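Local coordinates for protein secreted in xylem 3 (Fusarium oxysporum, PDB 5OD4) that is an effector of a fungal plant pathogen, also known as Avr2, that probably suppresses plant immunity and can itself be recognised by the host, at residues 74-86 against 116-128. Residues are numbered along the deposited sequence; the frame is centred on the assembly and turned at random. Where two conformers were deposited one is given.
Sequences IANYEIEVRRIPV and DASYTYYLTISED. With EDO (1,2-ethanediol), chain F.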
loop_
_atom_site.group_PDB
_atom_site.type_symbol
_atom_site.label_atom_id
_atom_site.label_comp_id
_atom_site.label_asym_id
_atom_site.label_seq_id
_atom_site.Cartn_x
_atom_site.Cartn_y
_atom_site.Cartn_z
ATOM N N ILE A 74 -4.488 11.599 13.287
ATOM C CA ILE A 74 -4.476 11.778 14.731
ATOM C C ILE A 74 -3.350 11.043 15.418
ATOM O O ILE A 74 -3.211 11.111 16.649
ATOM C CB ILE A 74 -5.821 11.372 15.373
ATOM C CG1 ILE A 74 -6.060 9.862 15.330
ATOM C CG2 ILE A 74 -6.965 12.117 14.722
ATOM C CD1 ILE A 74 -7.355 9.451 15.978
ATOM N N ALA A 75 -2.535 10.341 14.643
ATOM C CA ALA A 75 -1.439 9.495 15.119
ATOM C C ALA A 75 -0.492 9.308 13.955
ATOM O O ALA A 75 -0.774 9.705 12.824
ATOM C CB ALA A 75 -1.949 8.184 15.668
ATOM N N ASN A 76 0.640 8.653 14.255
ATOM C CA ASN A 76 1.566 8.233 13.194
ATOM C C ASN A 76 1.236 6.844 12.725
ATOM O O ASN A 76 0.897 5.979 13.529
ATOM C CB ASN A 76 2.997 8.233 13.738
ATOM C CG ASN A 76 3.462 9.605 14.141
ATOM O OD1 ASN A 76 3.447 10.534 13.333
ATOM N ND2 ASN A 76 3.915 9.732 15.388
ATOM N N TYR A 77 1.356 6.627 11.414
ATOM C CA TYR A 77 1.077 5.326 10.806
ATOM C C TYR A 77 2.226 4.904 9.933
ATOM O O TYR A 77 2.845 5.700 9.204
ATOM C CB TYR A 77 -0.206 5.376 9.941
ATOM C CG TYR A 77 -1.444 5.755 10.704
ATOM C CD1 TYR A 77 -1.735 7.100 10.958
ATOM C CD2 TYR A 77 -2.332 4.820 11.169
ATOM C CE1 TYR A 77 -2.860 7.464 11.644
ATOM C CE2 TYR A 77 -3.490 5.182 11.854
ATOM C CZ TYR A 77 -3.747 6.497 12.088
ATOM O OH TYR A 77 -4.851 6.944 12.754
ATOM N N GLU A 78 2.503 3.599 9.989
ATOM C CA GLU A 78 3.470 2.902 9.153
ATOM C C GLU A 78 2.721 2.248 8.000
ATOM O O GLU A 78 1.716 1.561 8.218
ATOM C CB GLU A 78 4.183 1.855 10.014
ATOM C CG GLU A 78 5.180 0.966 9.297
ATOM C CD GLU A 78 6.455 1.643 8.889
ATOM O OE1 GLU A 78 6.642 2.839 9.090
ATOM O OE2 GLU A 78 7.337 0.917 8.333
ATOM N N ILE A 79 3.218 2.443 6.772
ATOM C CA ILE A 79 2.628 1.885 5.568
ATOM C C ILE A 79 3.725 1.095 4.863
ATOM O O ILE A 79 4.793 1.630 4.589
ATOM C CB ILE A 79 2.112 3.000 4.647
ATOM C CG1 ILE A 79 1.074 3.865 5.340
ATOM C CG2 ILE A 79 1.547 2.414 3.369
ATOM C CD1 ILE A 79 0.928 5.234 4.750
ATOM N N GLU A 80 3.484 -0.203 4.625
ATOM C CA GLU A 80 4.514 -1.071 4.057
ATOM C C GLU A 80 3.968 -1.877 2.926
ATOM O O GLU A 80 2.857 -2.414 3.016
ATOM C CB GLU A 80 5.086 -2.004 5.143
ATOM C CG GLU A 80 5.693 -1.291 6.308
ATOM C CD GLU A 80 6.302 -2.167 7.385
ATOM O OE1 GLU A 80 6.149 -3.407 7.367
ATOM O OE2 GLU A 80 6.991 -1.570 8.261
ATOM N N VAL A 81 4.799 -2.056 1.901
ATOM C CA VAL A 81 4.522 -2.972 0.805
ATOM C C VAL A 81 5.647 -3.988 0.718
ATOM O O VAL A 81 6.826 -3.605 0.581
ATOM C CB VAL A 81 4.366 -2.247 -0.541
ATOM C CG1 VAL A 81 4.150 -3.248 -1.660
ATOM C CG2 VAL A 81 3.241 -1.234 -0.470
ATOM N N ARG A 82 5.287 -5.267 0.761
ATOM C CA ARG A 82 6.199 -6.352 0.422
ATOM C C ARG A 82 5.802 -6.910 -0.935
ATOM O O ARG A 82 4.636 -6.852 -1.334
ATOM C CB ARG A 82 6.163 -7.464 1.473
ATOM C CG ARG A 82 6.556 -6.943 2.846
ATOM C CD ARG A 82 6.655 -8.004 3.912
ATOM N NE ARG A 82 7.814 -8.818 3.708
ATOM C CZ ARG A 82 7.864 -10.082 3.284
ATOM N NH1 ARG A 82 6.821 -10.777 2.914
ATOM N NH2 ARG A 82 9.039 -10.594 3.229
ATOM N N ARG A 83 6.789 -7.438 -1.659
ATOM C CA ARG A 83 6.507 -8.117 -2.932
ATOM C C ARG A 83 7.019 -9.548 -2.853
ATOM O O ARG A 83 8.129 -9.794 -2.342
ATOM C CB ARG A 83 7.067 -7.354 -4.128
ATOM C CG ARG A 83 8.583 -7.288 -4.221
ATOM C CD ARG A 83 9.023 -6.542 -5.472
ATOM N NE ARG A 83 10.468 -6.509 -5.582
ATOM C CZ ARG A 83 11.143 -6.008 -6.605
ATOM N NH1 ARG A 83 10.491 -5.571 -7.675
ATOM N NH2 ARG A 83 12.466 -5.993 -6.600
ATOM N N ILE A 84 6.222 -10.481 -3.373
ATOM C CA ILE A 84 6.601 -11.887 -3.371
ATOM C C ILE A 84 6.584 -12.365 -4.810
ATOM O O ILE A 84 5.541 -12.280 -5.487
ATOM C CB ILE A 84 5.716 -12.755 -2.509
ATOM C CG1 ILE A 84 5.680 -12.229 -1.079
ATOM C CG2 ILE A 84 6.224 -14.217 -2.520
ATOM C CD1 ILE A 84 4.972 -13.138 -0.102
ATOM N N PRO A 85 7.723 -12.856 -5.338
ATOM C CA PRO A 85 7.783 -13.436 -6.684
ATOM C C PRO A 85 6.660 -14.425 -6.913
ATOM O O PRO A 85 6.481 -15.294 -6.083
ATOM C CB PRO A 85 9.164 -14.114 -6.688
ATOM C CG PRO A 85 10.008 -13.182 -5.854
ATOM C CD PRO A 85 9.078 -12.794 -4.731
ATOM N N VAL A 86 6.002 -14.382 -8.070
ATOM C CA VAL A 86 4.990 -15.368 -8.391
ATOM C C VAL A 86 5.638 -16.740 -8.628
ATOM O O VAL A 86 6.820 -16.880 -8.918
ATOM C CB VAL A 86 4.116 -14.956 -9.613
ATOM C CG1 VAL A 86 3.389 -13.653 -9.345
ATOM C CG2 VAL A 86 4.929 -14.890 -10.898
ATOM N N ASP A 116 4.503 -4.247 -12.480
ATOM C CA ASP A 116 5.152 -5.521 -12.754
ATOM C C ASP A 116 4.237 -6.652 -12.313
ATOM O O ASP A 116 3.912 -6.784 -11.128
ATOM C CB ASP A 116 6.520 -5.588 -12.085
ATOM C CG ASP A 116 7.354 -6.833 -12.497
ATOM O OD1 ASP A 116 6.806 -7.850 -12.875
ATOM O OD2 ASP A 116 8.615 -6.768 -12.430
ATOM N N ALA A 117 3.835 -7.468 -13.279
ATOM C CA ALA A 117 2.920 -8.576 -13.039
ATOM C C ALA A 117 3.558 -9.805 -12.410
ATOM O O ALA A 117 2.859 -10.743 -12.051
ATOM C CB ALA A 117 2.263 -8.999 -14.353
ATOM N N SER A 118 4.874 -9.802 -12.239
ATOM C CA SER A 118 5.642 -10.969 -11.780
ATOM C C SER A 118 5.765 -11.079 -10.268
ATOM O O SER A 118 6.502 -11.946 -9.803
ATOM C CB SER A 118 7.039 -10.999 -12.422
ATOM O OG SER A 118 7.914 -10.031 -11.906
ATOM N N TYR A 119 5.097 -10.205 -9.517
ATOM C CA TYR A 119 5.056 -10.287 -8.069
ATOM C C TYR A 119 3.618 -10.126 -7.604
ATOM O O TYR A 119 2.822 -9.459 -8.258
ATOM C CB TYR A 119 5.869 -9.155 -7.420
ATOM C CG TYR A 119 7.311 -9.171 -7.725
ATOM C CD1 TYR A 119 7.802 -8.553 -8.865
ATOM C CD2 TYR A 119 8.217 -9.762 -6.857
ATOM C CE1 TYR A 119 9.159 -8.539 -9.143
ATOM C CE2 TYR A 119 9.594 -9.723 -7.118
ATOM C CZ TYR A 119 10.043 -9.104 -8.261
ATOM O OH TYR A 119 11.394 -9.091 -8.515
ATOM N N THR A 120 3.322 -10.696 -6.447
ATOM C CA THR A 120 2.132 -10.354 -5.681
ATOM C C THR A 120 2.554 -9.355 -4.609
ATOM O O THR A 120 3.636 -9.494 -4.019
ATOM C CB THR A 120 1.522 -11.615 -5.002
ATOM O OG1 THR A 120 1.301 -12.634 -6.007
ATOM C CG2 THR A 120 0.212 -11.329 -4.305
ATOM N N TYR A 121 1.703 -8.371 -4.347
ATOM C CA TYR A 121 2.026 -7.280 -3.449
ATOM C C TYR A 121 1.175 -7.356 -2.195
ATOM O O TYR A 121 -0.018 -7.654 -2.262
ATOM C CB TYR A 121 1.798 -5.920 -4.175
ATOM C CG TYR A 121 2.628 -5.837 -5.414
ATOM C CD1 TYR A 121 3.966 -5.522 -5.341
ATOM C CD2 TYR A 121 2.111 -6.142 -6.651
ATOM C CE1 TYR A 121 4.762 -5.489 -6.481
ATOM C CE2 TYR A 121 2.885 -6.133 -7.802
ATOM C CZ TYR A 121 4.210 -5.815 -7.700
ATOM O OH TYR A 121 5.046 -5.802 -8.805
ATOM N N TYR A 122 1.801 -7.063 -1.054
ATOM C CA TYR A 122 1.155 -7.169 0.264
ATOM C C TYR A 122 1.291 -5.840 0.965
ATOM O O TYR A 122 2.410 -5.429 1.295
ATOM C CB TYR A 122 1.807 -8.294 1.094
ATOM C CG TYR A 122 1.610 -9.653 0.466
ATOM C CD1 TYR A 122 2.403 -10.094 -0.613
ATOM C CD2 TYR A 122 0.611 -10.479 0.921
ATOM C CE1 TYR A 122 2.212 -11.333 -1.190
ATOM C CE2 TYR A 122 0.377 -11.741 0.323
ATOM C CZ TYR A 122 1.181 -12.123 -0.734
ATOM O OH TYR A 122 0.991 -13.358 -1.319
ATOM N N LEU A 123 0.169 -5.173 1.204
ATOM C CA LEU A 123 0.123 -3.873 1.843
ATOM C C LEU A 123 -0.302 -4.040 3.302
ATOM O O LEU A 123 -1.283 -4.727 3.589
ATOM C CB LEU A 123 -0.921 -2.999 1.127
ATOM C CG LEU A 123 -1.294 -1.670 1.751
ATOM C CD1 LEU A 123 -0.101 -0.727 1.782
ATOM C CD2 LEU A 123 -2.471 -1.047 1.015
ATOM N N THR A 124 0.414 -3.353 4.189
ATOM C CA THR A 124 0.022 -3.262 5.609
ATOM C C THR A 124 0.017 -1.801 5.990
ATOM O O THR A 124 0.969 -1.070 5.689
ATOM C CB THR A 124 0.971 -4.037 6.514
ATOM O OG1 THR A 124 1.055 -5.401 6.114
ATOM C CG2 THR A 124 0.519 -3.993 7.968
ATOM N N ILE A 125 -1.034 -1.383 6.684
ATOM C CA ILE A 125 -1.159 -0.029 7.273
ATOM C C ILE A 125 -1.392 -0.240 8.757
ATOM O O ILE A 125 -2.327 -0.970 9.147
ATOM C CB ILE A 125 -2.342 0.736 6.673
ATOM C CG1 ILE A 125 -2.204 0.879 5.141
ATOM C CG2 ILE A 125 -2.482 2.099 7.313
ATOM C CD1 ILE A 125 -3.440 1.424 4.448
ATOM N N SER A 126 -0.585 0.407 9.606
ATOM C CA SER A 126 -0.753 0.247 11.064
ATOM C C SER A 126 -0.353 1.498 11.793
ATOM O O SER A 126 0.649 2.096 11.485
ATOM C CB SER A 126 0.108 -0.907 11.549
ATOM O OG SER A 126 -0.138 -1.159 12.907
ATOM N N GLU A 127 -1.109 1.835 12.825
ATOM C CA GLU A 127 -0.690 2.874 13.753
ATOM C C GLU A 127 0.576 2.485 14.447
ATOM O O GLU A 127 0.724 1.333 14.813
ATOM C CB GLU A 127 -1.813 3.183 14.761
ATOM C CG GLU A 127 -1.458 4.304 15.709
ATOM C CD GLU A 127 -2.536 4.664 16.729
ATOM O OE1 GLU A 127 -3.664 4.073 16.633
ATOM O OE2 GLU A 127 -2.255 5.505 17.603
ATOM N N ASP A 128 1.464 3.446 14.653
ATOM C CA ASP A 128 2.664 3.170 15.462
ATOM C C ASP A 128 2.335 2.722 16.884
ATOM O O ASP A 128 1.449 3.359 17.461
ATOM C CB ASP A 128 3.524 4.385 15.710
ATOM C CG ASP A 128 4.423 4.664 14.577
ATOM O OD1 ASP A 128 4.346 3.861 13.624
ATOM O OD2 ASP A 128 5.219 5.645 14.650
ATOM O OXT ASP A 128 2.983 1.863 17.512
HETATM C C1 EDO F . -2.555 3.384 20.539
HETATM O O1 EDO F . -1.886 2.133 20.238
HETATM C C2 EDO F . -4.041 3.322 20.165
HETATM O O2 EDO F . -4.245 2.595 18.961
HETATM O O HOH W 1 4.135 7.328 17.080
HETATM O O HOH W 2 7.848 -5.050 -8.655
HETATM O O HOH W 3 3.387 -14.213 -5.551
#
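Arg83 and Tyr119 meet as two flat groups laid one on the other: the guanidinium lies flat on one face of the phenol ring, planes only 8° apart, displaced towards the hydroxyl in an off-centre cation-pi stack, so that Tyr119 OH lies over the guanidinium centre. Arg83 CD sits over the middle of that same ring face, 3.6 Å from the centroid, as a CH-pi donor, while Asp116 OD2 lies in plane at the ring's edge. Arg83 starts with CG between its backbone N and carbonyl carbon (chi1 67°) and then runs extended to NE, which carries the chain obliquely over the ring. Its NH1 gives a hydrogen bond of 2.9 Å to a water at the guanidinium edge; that water donates to Tyr121 OH, whose own proton goes to Asp116 O on a lone pair, 2.8 Å away. Arg83 NE is also salt-bridged to Asp94 of strand 94-101. Around Tyr119, Pro85 CG approaches CE2 at 3.7 Å. On the sheet face opposite Arg83, Ile84 CD1 comes obliquely to within 3.5 Å of Tyr122 CE1.

Strands 77-85 and 119-127 are the central pair of an antiparallel four-stranded sheet in this beta-sandwich. They illustrate how a uniform backbone ladder, here Glu78-Ser126 to Ile84-Thr120, extended by Asp128 N to Asn76 O (2.8 Å) and Val86 N to Ser118 O, carries different chemistry on each face. Ile79 CG2 and Val81 CG2 both touch Leu123 CD1 on the surface facing strand 109-114 of the second sheet. At the Asn76-Asp128 end, a water links Asn76 ND2 to Asp128 OD2.

Aliphatic groups thus fill the inward middle; at one end Tyr119, Asp94 and water hold the Arg83 cation, while at the other Arg100, salt-bridged to Glu78 and Asp128, probably offsets their clustered negative charge.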